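Side-chain contacts in protein TP_0956 (PDB 3U64), which probably serves as the tetratricopeptide-repeat T-component of a TRAP (tripartite ATP-independent periplasmic) transporter, engaging partner proteins: residues A64-S69 against E122-G127; S120-T123 against F128-E131; G218-A223 against D247-P252; T225-L230 against I243-A248; D270-S273 against N277-L280. All coordinates share one frame; numbering follows the deposited sequence.

Contact 1 (A64-S69 against E122-G127); sequences AHRGLS and ETAYPG
Two torsions bring Arg66 and Thr123 alongside each other: the arginine chain is extended at first and then bends at chi3 (59°), while the threonine's chi1 of -76° sets OG1 beside the backbone N and so leaves the methyl CG2 anti to it. The setting is a helical hairpin of an all-helical, tetratricopeptide-repeat-like fold, in which the start of helix 66-89 meets the end of helix 96-124. The two side chains slide past one another in opposite directions, and Arg66 CG rests 3.8 Å from Thr123 CG2. Beyond the bend, the guanidinium lays one face over Ala124, whose CB stands off-centre above the plane and only 3.3 Å from Arg66 NH1. A salt bridge from NH2 to Asp151 and a hydrogen bond from NE to Ser120 OG hold the orientation of the group. Asp151 also bonds the hydroxyl of Tyr125. A water also joins the two helices, 2.7 Å from Ser69 OG and 2.8 Å from Thr123 OG1. Thr123 OG1 also bonds the carbonyl of Ser119. Each helix end has its own polar closure. Past the end of helix 96-124, Gly127 N donates to Glu122 OE2 at 2.8 Å. At the start of helix 66-89, the imidazole of His65 acts as N-cap, with ND1 accepting from Leu68 N at 3.0 Å.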
# COMPACT_ATOMS: atom_id res chain seq x y z
N ALA A 64 -6.48 -25.16 12.86
CA ALA A 64 -6.57 -25.62 14.25
C ALA A 64 -5.59 -24.88 15.14
O ALA A 64 -5.51 -25.14 16.35
CB ALA A 64 -6.32 -27.11 14.35
N HIS A 65 -4.84 -23.96 14.55
CA HIS A 65 -3.95 -23.14 15.35
C HIS A 65 -4.78 -21.99 15.94
O HIS A 65 -5.20 -21.07 15.23
CB HIS A 65 -2.78 -22.61 14.53
CG HIS A 65 -1.64 -22.13 15.37
ND1 HIS A 65 -1.68 -20.94 16.08
CD2 HIS A 65 -0.44 -22.69 15.66
CE1 HIS A 65 -0.55 -20.79 16.74
NE2 HIS A 65 0.22 -21.84 16.51
N ARG A 66 -5.01 -22.07 17.24
CA ARG A 66 -5.86 -21.11 17.92
C ARG A 66 -5.23 -19.72 17.94
O ARG A 66 -5.92 -18.73 17.75
CB ARG A 66 -6.15 -21.59 19.33
CG ARG A 66 -6.96 -22.89 19.37
CD ARG A 66 -7.43 -23.13 20.78
NE ARG A 66 -8.26 -22.02 21.25
CZ ARG A 66 -8.68 -21.88 22.50
NH1 ARG A 66 -8.33 -22.77 23.42
NH2 ARG A 66 -9.44 -20.83 22.84
N GLY A 67 -3.92 -19.67 18.17
CA GLY A 67 -3.20 -18.41 18.16
C GLY A 67 -3.35 -17.65 16.84
O GLY A 67 -3.51 -16.42 16.83
N LEU A 68 -3.29 -18.38 15.73
CA LEU A 68 -3.40 -17.77 14.40
C LEU A 68 -4.81 -17.28 14.12
O LEU A 68 -4.99 -16.19 13.56
CB LEU A 68 -2.95 -18.75 13.29
CG LEU A 68 -1.51 -18.59 12.83
CD1 LEU A 68 -1.18 -19.63 11.75
CD2 LEU A 68 -1.32 -17.18 12.30
N SER A 69 -5.80 -18.09 14.49
CA SER A 69 -7.20 -17.67 14.45
C SER A 69 -7.40 -16.36 15.17
O SER A 69 -7.94 -15.41 14.59
CB SER A 69 -8.10 -18.74 15.07
OG SER A 69 -8.27 -19.83 14.17
N GLU A 122 -14.22 -22.26 18.44
CA GLU A 122 -14.76 -23.44 17.77
C GLU A 122 -13.77 -24.62 17.75
O GLU A 122 -14.17 -25.78 17.85
CB GLU A 122 -15.22 -23.11 16.35
CG GLU A 122 -15.89 -24.31 15.64
CD GLU A 122 -17.27 -24.62 16.22
OE1 GLU A 122 -17.83 -23.77 16.95
OE2 GLU A 122 -17.81 -25.72 15.93
N THR A 123 -12.49 -24.31 17.60
CA THR A 123 -11.43 -25.32 17.63
C THR A 123 -11.33 -25.94 19.02
O THR A 123 -11.20 -27.15 19.16
CB THR A 123 -10.06 -24.69 17.26
OG1 THR A 123 -10.00 -24.47 15.85
CG2 THR A 123 -8.92 -25.60 17.67
N ALA A 124 -11.41 -25.10 20.04
CA ALA A 124 -11.30 -25.55 21.43
C ALA A 124 -12.52 -26.31 21.92
O ALA A 124 -12.41 -27.18 22.80
CB ALA A 124 -11.01 -24.37 22.35
N TYR A 125 -13.69 -25.98 21.38
CA TYR A 125 -14.96 -26.56 21.84
C TYR A 125 -15.90 -26.74 20.67
O TYR A 125 -16.78 -25.90 20.44
CB TYR A 125 -15.66 -25.62 22.84
CG TYR A 125 -14.78 -25.13 23.95
CD1 TYR A 125 -14.34 -25.99 24.95
CD2 TYR A 125 -14.39 -23.79 24.02
CE1 TYR A 125 -13.54 -25.55 25.98
CE2 TYR A 125 -13.57 -23.34 25.04
CZ TYR A 125 -13.15 -24.22 26.01
OH TYR A 125 -12.34 -23.77 27.03
N PRO A 126 -15.71 -27.83 19.93
CA PRO A 126 -16.53 -28.12 18.74
C PRO A 126 -18.01 -27.96 19.01
O PRO A 126 -18.51 -28.49 20.01
CB PRO A 126 -16.19 -29.58 18.44
CG PRO A 126 -14.73 -29.70 18.89
CD PRO A 126 -14.59 -28.79 20.09
N GLY A 127 -18.71 -27.24 18.15
CA GLY A 127 -20.14 -27.03 18.29
C GLY A 127 -20.44 -25.73 19.01
O GLY A 127 -21.60 -25.36 19.19
O HOH W 1 -8.32 -22.25 15.43

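Contact 2 (S120-T123 against F128-E131); sequences SLET and FTRE. With SO4 (sulfate ion), chain C.
Glu122 and Phe128 bring their CA atoms within 5.3 Å of each other, because only a short turn separates the end of helix 96-124 from the start of helix 128-132 and the chain changes direction sharply between them. Both segments are helical, and the backbone N of Thr129, near the start of the second, faces Glu122. The glutamate chain bends at chi2 (71°) and delivers its carboxylate there. Two donors grip Glu122 OE1: Thr129 N at 2.8 Å, nearly in line with the C-O bond, and Thr129 OG1 at 2.9 Å, from well above the carboxylate plane. These two bonds on OE1, with OE2 engaged as well, restrain the carboxylate, and the helix start would be expected to stabilise its negative charge. A water extends the grip from Glu122 OE2 to Arg130 N. Beside this polar grip, Leu121 covers the Phe128 ring: CB sits 3.9 Å from the centroid, almost on the ring normal, in a CH-pi contact, and CD1 reaches CZ at 3.7 Å. Val143 and Leu144 of helix 137-144 also pack on the phenylalanine. Farther out, Arg130 makes weak hydrogen bonds to a sulfate, probably from the crystallisation liquor, which Arg139 also binds. An acidic side chain bonded to the N-terminal end of helix 128-132 thus joins consecutive helices of the all-helical, tetratricopeptide-repeat-type fold.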
# COMPACT_ATOMS: atom_id res chain seq x y z
N SER A 120 -11.16 -19.81 16.91
CA SER A 120 -10.35 -20.24 18.04
C SER A 120 -11.23 -20.93 19.10
O SER A 120 -10.87 -22.00 19.58
CB SER A 120 -9.56 -19.07 18.64
OG SER A 120 -9.20 -19.31 20.00
N LEU A 121 -12.39 -20.35 19.43
CA LEU A 121 -13.34 -21.02 20.34
C LEU A 121 -13.91 -22.30 19.72
O LEU A 121 -14.03 -23.32 20.41
CB LEU A 121 -14.46 -20.07 20.80
CG LEU A 121 -13.92 -18.98 21.74
CD1 LEU A 121 -14.89 -17.84 21.97
CD2 LEU A 121 -13.50 -19.58 23.06
N GLU A 122 -14.22 -22.26 18.44
CA GLU A 122 -14.76 -23.44 17.77
C GLU A 122 -13.77 -24.62 17.75
O GLU A 122 -14.17 -25.78 17.85
CB GLU A 122 -15.22 -23.11 16.35
CG GLU A 122 -15.89 -24.31 15.64
CD GLU A 122 -17.27 -24.62 16.22
OE1 GLU A 122 -17.83 -23.77 16.95
OE2 GLU A 122 -17.81 -25.72 15.93
N THR A 123 -12.49 -24.31 17.60
CA THR A 123 -11.43 -25.32 17.63
C THR A 123 -11.33 -25.94 19.02
O THR A 123 -11.20 -27.15 19.16
CB THR A 123 -10.06 -24.69 17.26
OG1 THR A 123 -10.00 -24.47 15.85
CG2 THR A 123 -8.92 -25.60 17.67
N PHE A 128 -19.37 -25.04 19.41
CA PHE A 128 -19.45 -23.79 20.17
C PHE A 128 -20.31 -22.74 19.46
O PHE A 128 -21.11 -22.04 20.09
CB PHE A 128 -18.05 -23.22 20.43
CG PHE A 128 -18.05 -21.96 21.28
CD1 PHE A 128 -17.69 -22.02 22.62
CD2 PHE A 128 -18.40 -20.72 20.73
CE1 PHE A 128 -17.69 -20.86 23.43
CE2 PHE A 128 -18.40 -19.55 21.52
CZ PHE A 128 -18.05 -19.62 22.87
N THR A 129 -20.12 -22.63 18.14
CA THR A 129 -20.82 -21.63 17.34
C THR A 129 -22.33 -21.87 17.26
O THR A 129 -23.11 -20.93 17.31
CB THR A 129 -20.23 -21.55 15.91
OG1 THR A 129 -18.84 -21.23 15.99
CG2 THR A 129 -20.95 -20.48 15.10
N ARG A 130 -22.72 -23.13 17.13
CA ARG A 130 -24.13 -23.49 17.08
C ARG A 130 -24.79 -23.20 18.43
O ARG A 130 -25.91 -22.69 18.50
CB ARG A 130 -24.29 -24.97 16.72
CG ARG A 130 -25.66 -25.34 16.15
CD ARG A 130 -25.58 -26.65 15.38
NE ARG A 130 -26.79 -26.95 14.60
CZ ARG A 130 -27.01 -26.54 13.35
NH1 ARG A 130 -26.11 -25.78 12.74
NH2 ARG A 130 -28.13 -26.87 12.72
N GLU A 131 -24.09 -23.52 19.50
CA GLU A 131 -24.62 -23.31 20.84
C GLU A 131 -24.73 -21.83 21.13
O GLU A 131 -25.79 -21.33 21.52
CB GLU A 131 -23.73 -23.98 21.89
CG GLU A 131 -23.64 -25.47 21.71
CD GLU A 131 -25.00 -26.12 21.65
OE1 GLU A 131 -25.75 -26.01 22.65
OE2 GLU A 131 -25.34 -26.72 20.61
S SO4 C . -29.76 -26.56 16.57
O1 SO4 C . -30.72 -27.25 17.43
O2 SO4 C . -28.40 -26.93 16.97
O3 SO4 C . -29.97 -26.99 15.19
O4 SO4 C . -29.96 -25.11 16.67
O HOH W 2 -20.84 -25.19 15.65

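Contact 3 (G218-A223 against D247-P252); sequences GGMEKA and DALCIP
No flat side chain carries the meeting of Met220 and Leu249, which is one of methyl against methyl; the planar groups lie around it. The carbonyl of the Ala248 peptide approaches the thioether methyl, with Ala248 O 4.2 Å from Met220 CE, and the Phe227 ring borders the other branch of the leucine, CD1. The contact centres on Leu249 CD2, which lies 3.4 Å from Met220 CE. That is closer than two methyl carbons usually come, so the pair is tightly wedged or its modelled position slightly imprecise. Met220 reaches across because its chain folds at both chi2 (-55°) and chi3 (-68°), which swings CE toward the leucine although CB does not point there. The two side chains run askew to each other. Ala223, one turn farther along, backs the same branch, its CB 4.0 Å from Leu249 CD2. Met220 and Ala223 thus both press on one methyl, and between the two segments the contact is apolar. It joins the first turn of helix 220-233 to the C-terminal part of helix 240-250, where a wider pi-type turn occurs. Helix 196-211 packs behind Met220 and Ala223 through Ala210, and helix 256-268 takes the other flank, with Phe259 against Cys250 and Ile251.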
# COMPACT_ATOMS: atom_id res chain seq x y z
N GLY A 218 -29.03 -2.40 26.80
CA GLY A 218 -28.32 -1.20 27.24
C GLY A 218 -28.82 -0.66 28.57
O GLY A 218 -29.62 -1.29 29.27
N GLY A 219 -28.34 0.53 28.92
CA GLY A 219 -28.73 1.15 30.17
C GLY A 219 -27.57 1.87 30.79
O GLY A 219 -26.44 1.35 30.83
N MET A 220 -27.84 3.06 31.31
CA MET A 220 -26.77 3.94 31.79
C MET A 220 -26.23 3.50 33.13
O MET A 220 -25.07 3.76 33.46
CB MET A 220 -27.23 5.40 31.86
CG MET A 220 -27.21 6.12 30.52
SD MET A 220 -25.61 6.08 29.64
CE MET A 220 -24.60 7.11 30.70
N GLU A 221 -27.06 2.84 33.92
CA GLU A 221 -26.61 2.37 35.21
C GLU A 221 -25.57 1.29 34.96
O GLU A 221 -24.51 1.29 35.57
CB GLU A 221 -27.79 1.85 36.04
CG GLU A 221 -27.45 1.57 37.50
CD GLU A 221 -28.59 0.91 38.27
OE1 GLU A 221 -29.76 1.32 38.11
OE2 GLU A 221 -28.31 -0.04 39.04
N LYS A 222 -25.89 0.38 34.05
CA LYS A 222 -24.94 -0.65 33.65
C LYS A 222 -23.67 -0.02 33.11
O LYS A 222 -22.57 -0.46 33.45
CB LYS A 222 -25.54 -1.56 32.57
CG LYS A 222 -26.56 -2.54 33.07
CD LYS A 222 -27.01 -3.48 31.95
CE LYS A 222 -27.85 -4.63 32.49
NZ LYS A 222 -28.22 -5.61 31.44
N ALA A 223 -23.82 1.00 32.27
CA ALA A 223 -22.66 1.62 31.67
C ALA A 223 -21.73 2.22 32.72
O ALA A 223 -20.51 2.10 32.62
CB ALA A 223 -23.07 2.68 30.65
N ASP A 247 -17.29 10.55 25.78
CA ASP A 247 -18.10 10.22 24.63
C ASP A 247 -19.33 9.38 24.96
O ASP A 247 -20.45 9.68 24.53
CB ASP A 247 -17.21 9.48 23.62
CG ASP A 247 -17.87 9.31 22.28
OD1 ASP A 247 -18.74 10.14 21.93
OD2 ASP A 247 -17.49 8.37 21.55
N ALA A 248 -19.13 8.31 25.73
CA ALA A 248 -20.22 7.40 26.07
C ALA A 248 -21.11 7.92 27.21
O ALA A 248 -22.32 7.68 27.21
CB ALA A 248 -19.67 6.02 26.41
N LEU A 249 -20.51 8.62 28.16
CA LEU A 249 -21.21 9.01 29.38
C LEU A 249 -21.54 10.50 29.45
O LEU A 249 -22.65 10.87 29.84
CB LEU A 249 -20.41 8.62 30.62
CG LEU A 249 -20.05 7.14 30.82
CD1 LEU A 249 -19.43 6.93 32.19
CD2 LEU A 249 -21.27 6.25 30.66
N CYS A 250 -20.59 11.36 29.11
CA CYS A 250 -20.82 12.79 29.23
C CYS A 250 -21.79 13.31 28.20
O CYS A 250 -22.67 14.11 28.51
CB CYS A 250 -19.51 13.58 29.20
SG CYS A 250 -18.55 13.35 30.72
N ILE A 251 -21.68 12.82 26.97
CA ILE A 251 -22.55 13.32 25.91
C ILE A 251 -24.04 13.04 26.14
O ILE A 251 -24.85 13.96 26.07
CB ILE A 251 -22.13 12.79 24.55
CG1 ILE A 251 -20.77 13.37 24.16
CG2 ILE A 251 -23.19 13.15 23.51
CD1 ILE A 251 -20.33 12.98 22.76
N PRO A 252 -24.41 11.77 26.40
CA PRO A 252 -25.84 11.49 26.61
C PRO A 252 -26.41 12.24 27.82
O PRO A 252 -27.59 12.58 27.83
CB PRO A 252 -25.87 9.98 26.86
CG PRO A 252 -24.57 9.47 26.29
CD PRO A 252 -23.59 10.56 26.52

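Contact 4 (T225-L230 against I243-A248); sequences TAFEHL and ITYADA
Phe227 and Tyr245 form the first shell. Tyr245 CB stands 3.6 Å from Phe227 CZ, and the tyrosine CD1 lies over one face of the phenylalanine ring, displaced toward its rim. The ring centroids are 5.3 Å apart with the planes turned 42° against each other, an oblique pairing that is neither a stack nor T-shaped. Phe227 holds CG opposite its own backbone N (chi1 -169°), which carries the ring out toward helix 240-250, and the two side chains cross at about a right angle. At the edge of the Phe227 ring, near its plane, Thr244 adds a methyl, its CG2 4.3 Å from Phe227 CD1. The next shell sets these groups. Thr244 turns its hydroxyl from the ring to Asn203 of helix 196-211 and to the carbonyl of Asp240, which leaves the methyl directed to the Phe227 ring edge. Helix 256-268 supports the tyrosine through Ala262, and Thr206 of helix 196-211 packs against Thr244. The two helices, 220-233 and 240-250, run antiparallel as successive members of the helical array, and the second widens into a pi-type turn at 245-248. Since no hydrogen bond or charge crosses between the segments, the pairing depends on shape and dispersion: two rings and a methyl make the contact, and the hydroxyl of Thr244 is satisfied by Asn203 and the Asp240 carbonyl.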
# COMPACT_ATOMS: atom_id res chain seq x y z
N THR A 225 -21.42 1.37 36.00
CA THR A 225 -20.78 0.32 36.78
C THR A 225 -19.62 -0.31 35.99
O THR A 225 -18.56 -0.62 36.55
CB THR A 225 -21.80 -0.76 37.18
OG1 THR A 225 -22.78 -0.18 38.06
CG2 THR A 225 -21.11 -1.92 37.87
N ALA A 226 -19.83 -0.52 34.69
CA ALA A 226 -18.76 -1.04 33.86
C ALA A 226 -17.57 -0.06 33.86
O ALA A 226 -16.42 -0.47 34.03
CB ALA A 226 -19.26 -1.33 32.44
N PHE A 227 -17.87 1.23 33.71
CA PHE A 227 -16.83 2.25 33.79
C PHE A 227 -16.09 2.30 35.14
O PHE A 227 -14.88 2.54 35.18
CB PHE A 227 -17.35 3.66 33.47
CG PHE A 227 -16.25 4.67 33.29
CD1 PHE A 227 -15.58 4.77 32.08
CD2 PHE A 227 -15.82 5.46 34.36
CE1 PHE A 227 -14.52 5.68 31.91
CE2 PHE A 227 -14.77 6.37 34.20
CZ PHE A 227 -14.12 6.47 32.98
N GLU A 228 -16.82 2.10 36.24
CA GLU A 228 -16.20 2.01 37.55
C GLU A 228 -15.18 0.86 37.62
O GLU A 228 -14.11 1.02 38.20
CB GLU A 228 -17.27 1.85 38.64
CG GLU A 228 -17.82 3.19 39.15
CD GLU A 228 -18.72 3.04 40.37
OE1 GLU A 228 -19.14 1.90 40.67
OE2 GLU A 228 -19.01 4.07 41.01
N HIS A 229 -15.51 -0.29 37.04
CA HIS A 229 -14.55 -1.39 37.01
C HIS A 229 -13.32 -1.01 36.18
O HIS A 229 -12.19 -1.30 36.57
CB HIS A 229 -15.19 -2.67 36.47
CG HIS A 229 -16.04 -3.39 37.46
ND1 HIS A 229 -15.55 -4.36 38.31
CD2 HIS A 229 -17.37 -3.30 37.73
CE1 HIS A 229 -16.53 -4.83 39.06
NE2 HIS A 229 -17.64 -4.21 38.73
N LEU A 230 -13.55 -0.36 35.04
CA LEU A 230 -12.46 0.07 34.16
C LEU A 230 -11.43 0.92 34.91
O LEU A 230 -10.22 0.70 34.79
CB LEU A 230 -13.00 0.82 32.94
CG LEU A 230 -12.01 1.47 31.97
CD1 LEU A 230 -11.03 0.46 31.35
CD2 LEU A 230 -12.77 2.21 30.88
N ILE A 243 -11.56 9.20 26.99
CA ILE A 243 -12.43 9.40 25.83
C ILE A 243 -13.77 8.68 26.01
O ILE A 243 -14.83 9.23 25.72
CB ILE A 243 -11.74 8.92 24.54
CG1 ILE A 243 -10.55 9.84 24.24
CG2 ILE A 243 -12.77 8.86 23.37
CD1 ILE A 243 -9.67 9.37 23.12
N THR A 244 -13.72 7.44 26.50
CA THR A 244 -14.94 6.71 26.79
C THR A 244 -15.83 7.48 27.78
O THR A 244 -17.04 7.61 27.56
CB THR A 244 -14.63 5.30 27.30
OG1 THR A 244 -14.03 4.54 26.23
CG2 THR A 244 -15.91 4.62 27.81
N TYR A 245 -15.23 8.01 28.84
CA TYR A 245 -15.99 8.81 29.80
C TYR A 245 -16.68 9.99 29.12
O TYR A 245 -17.88 10.22 29.32
CB TYR A 245 -15.07 9.32 30.92
CG TYR A 245 -15.83 10.01 32.03
CD1 TYR A 245 -16.60 9.28 32.93
CD2 TYR A 245 -15.78 11.40 32.17
CE1 TYR A 245 -17.30 9.91 33.95
CE2 TYR A 245 -16.48 12.04 33.19
CZ TYR A 245 -17.24 11.28 34.08
OH TYR A 245 -17.94 11.89 35.10
N ALA A 246 -15.94 10.71 28.29
CA ALA A 246 -16.47 11.90 27.61
C ALA A 246 -17.57 11.55 26.60
O ALA A 246 -18.64 12.16 26.58
CB ALA A 246 -15.35 12.67 26.91
N ASP A 247 -17.29 10.55 25.78
CA ASP A 247 -18.10 10.22 24.63
C ASP A 247 -19.33 9.38 24.96
O ASP A 247 -20.45 9.68 24.53
CB ASP A 247 -17.21 9.48 23.62
CG ASP A 247 -17.87 9.31 22.28
OD1 ASP A 247 -18.74 10.14 21.93
OD2 ASP A 247 -17.49 8.37 21.55
N ALA A 248 -19.13 8.31 25.73
CA ALA A 248 -20.22 7.40 26.07
C ALA A 248 -21.11 7.92 27.21
O ALA A 248 -22.32 7.68 27.21
CB ALA A 248 -19.67 6.02 26.41

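Contact 5 (D270-S273 against N277-L280); sequences DPES and NKLL
Glu272 and Lys278 meet at a slant over the surface, each chain bending to find the other. The glutamate leaves its CA pointing away from helix 278-293, yet a bend at chi2 (-49°) brings its carboxylate back. The lysine starts out extended and kinks at chi3 (-70°), so that its end turns toward the same spot. There Lys278 NZ donates to Glu272 OE1 at 3.1 Å, forming a salt bridge that uses the syn side of the carboxylate and lies 21° out of its plane. Asp39, in a neighbouring loop, touches both side chains. Along the way the lysine passes over the peptide that follows Pro271: Lys278 CG is 3.4 Å from Pro271 O and 4.0 Å from Pro271 CB, so the aliphatic stem covers the proline while the charged end takes the bridge. The glutamate is placed by the turn before it. Asp270 OD1 accepts from Glu272 N at 3.0 Å, approached from above the carboxylate plane, and Ser273 N bonds Asp270 O at 2.7 Å. Glu37 also accepts from the backbone N atoms of Asn277 and Lys278, while Pro271 rests on Val281 and Ile282 of helix 278-293. Asp270 to Glu272 form an Asx turn in the connection between two successive helices, and a separate salt bridge ties Glu272 to the first turn of helix 278-293.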
# COMPACT_ATOMS: atom_id res chain seq x y z
N ASP A 270 1.67 12.14 27.15
CA ASP A 270 2.77 12.29 26.20
C ASP A 270 3.12 10.93 25.59
O ASP A 270 3.67 10.05 26.28
CB ASP A 270 3.99 12.95 26.88
CG ASP A 270 5.18 13.08 25.94
OD1 ASP A 270 5.01 12.80 24.73
OD2 ASP A 270 6.28 13.45 26.42
N PRO A 271 2.79 10.75 24.29
CA PRO A 271 2.99 9.51 23.54
C PRO A 271 4.44 9.04 23.64
O PRO A 271 4.68 7.84 23.67
CB PRO A 271 2.65 9.90 22.10
CG PRO A 271 1.71 11.07 22.25
CD PRO A 271 2.19 11.82 23.45
N GLU A 272 5.39 9.96 23.70
CA GLU A 272 6.79 9.59 23.84
C GLU A 272 7.12 8.93 25.19
O GLU A 272 8.15 8.29 25.33
CB GLU A 272 7.70 10.81 23.60
CG GLU A 272 7.57 11.42 22.21
CD GLU A 272 7.67 10.37 21.11
OE1 GLU A 272 8.40 9.38 21.30
OE2 GLU A 272 7.01 10.54 20.06
N SER A 273 6.23 9.10 26.17
CA SER A 273 6.46 8.61 27.54
C SER A 273 5.79 7.27 27.83
O SER A 273 6.09 6.63 28.83
CB SER A 273 5.97 9.62 28.56
OG SER A 273 6.81 10.76 28.62
N ASN A 277 2.35 0.70 23.03
CA ASN A 277 1.21 1.12 22.22
C ASN A 277 1.17 2.61 21.88
O ASN A 277 0.10 3.21 21.73
CB ASN A 277 -0.11 0.65 22.83
CG ASN A 277 -0.33 -0.86 22.64
OD1 ASN A 277 0.28 -1.47 21.77
ND2 ASN A 277 -1.18 -1.45 23.47
N LYS A 278 2.35 3.20 21.72
CA LYS A 278 2.42 4.57 21.24
C LYS A 278 1.47 4.80 20.06
O LYS A 278 0.78 5.82 19.99
CB LYS A 278 3.86 4.96 20.87
CG LYS A 278 4.02 6.46 20.67
CD LYS A 278 5.24 6.81 19.83
CE LYS A 278 6.54 6.54 20.55
NZ LYS A 278 7.70 6.80 19.66
N LEU A 279 1.39 3.85 19.13
CA LEU A 279 0.52 4.04 17.97
C LEU A 279 -0.95 4.24 18.37
O LEU A 279 -1.63 5.14 17.89
CB LEU A 279 0.65 2.87 16.99
CG LEU A 279 -0.31 2.91 15.79
CD1 LEU A 279 -0.02 4.08 14.87
CD2 LEU A 279 -0.27 1.61 15.00
N LEU A 280 -1.45 3.40 19.27
CA LEU A 280 -2.84 3.51 19.67
C LEU A 280 -3.12 4.82 20.41
O LEU A 280 -4.14 5.46 20.20
CB LEU A 280 -3.26 2.29 20.50
CG LEU A 280 -3.53 1.02 19.67
CD1 LEU A 280 -2.34 0.64 18.81
CD2 LEU A 280 -3.93 -0.14 20.56

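Overall arrangement
The five contacts fall into two neighbouring pairs and a separate surface contact. Contacts 1 and 2 have centres 8 Å apart and share Glu122 and Thr123 on helix 96-124, with Ser120 linking the second to Arg66 of the first. Contacts 3 and 4, likewise 8 Å apart between centres, are successive levels of one antiparallel pair, helices 220-233 and 240-250. The two groups lie about 30 to 34 Å apart between centres, with contacts 1 and 3 on opposite sides of the chain's centre. Contact 5 comes within about 7 Å of contact 4 at the nearest atoms but does not touch it. Of the five, contact 2 holds the sulfate.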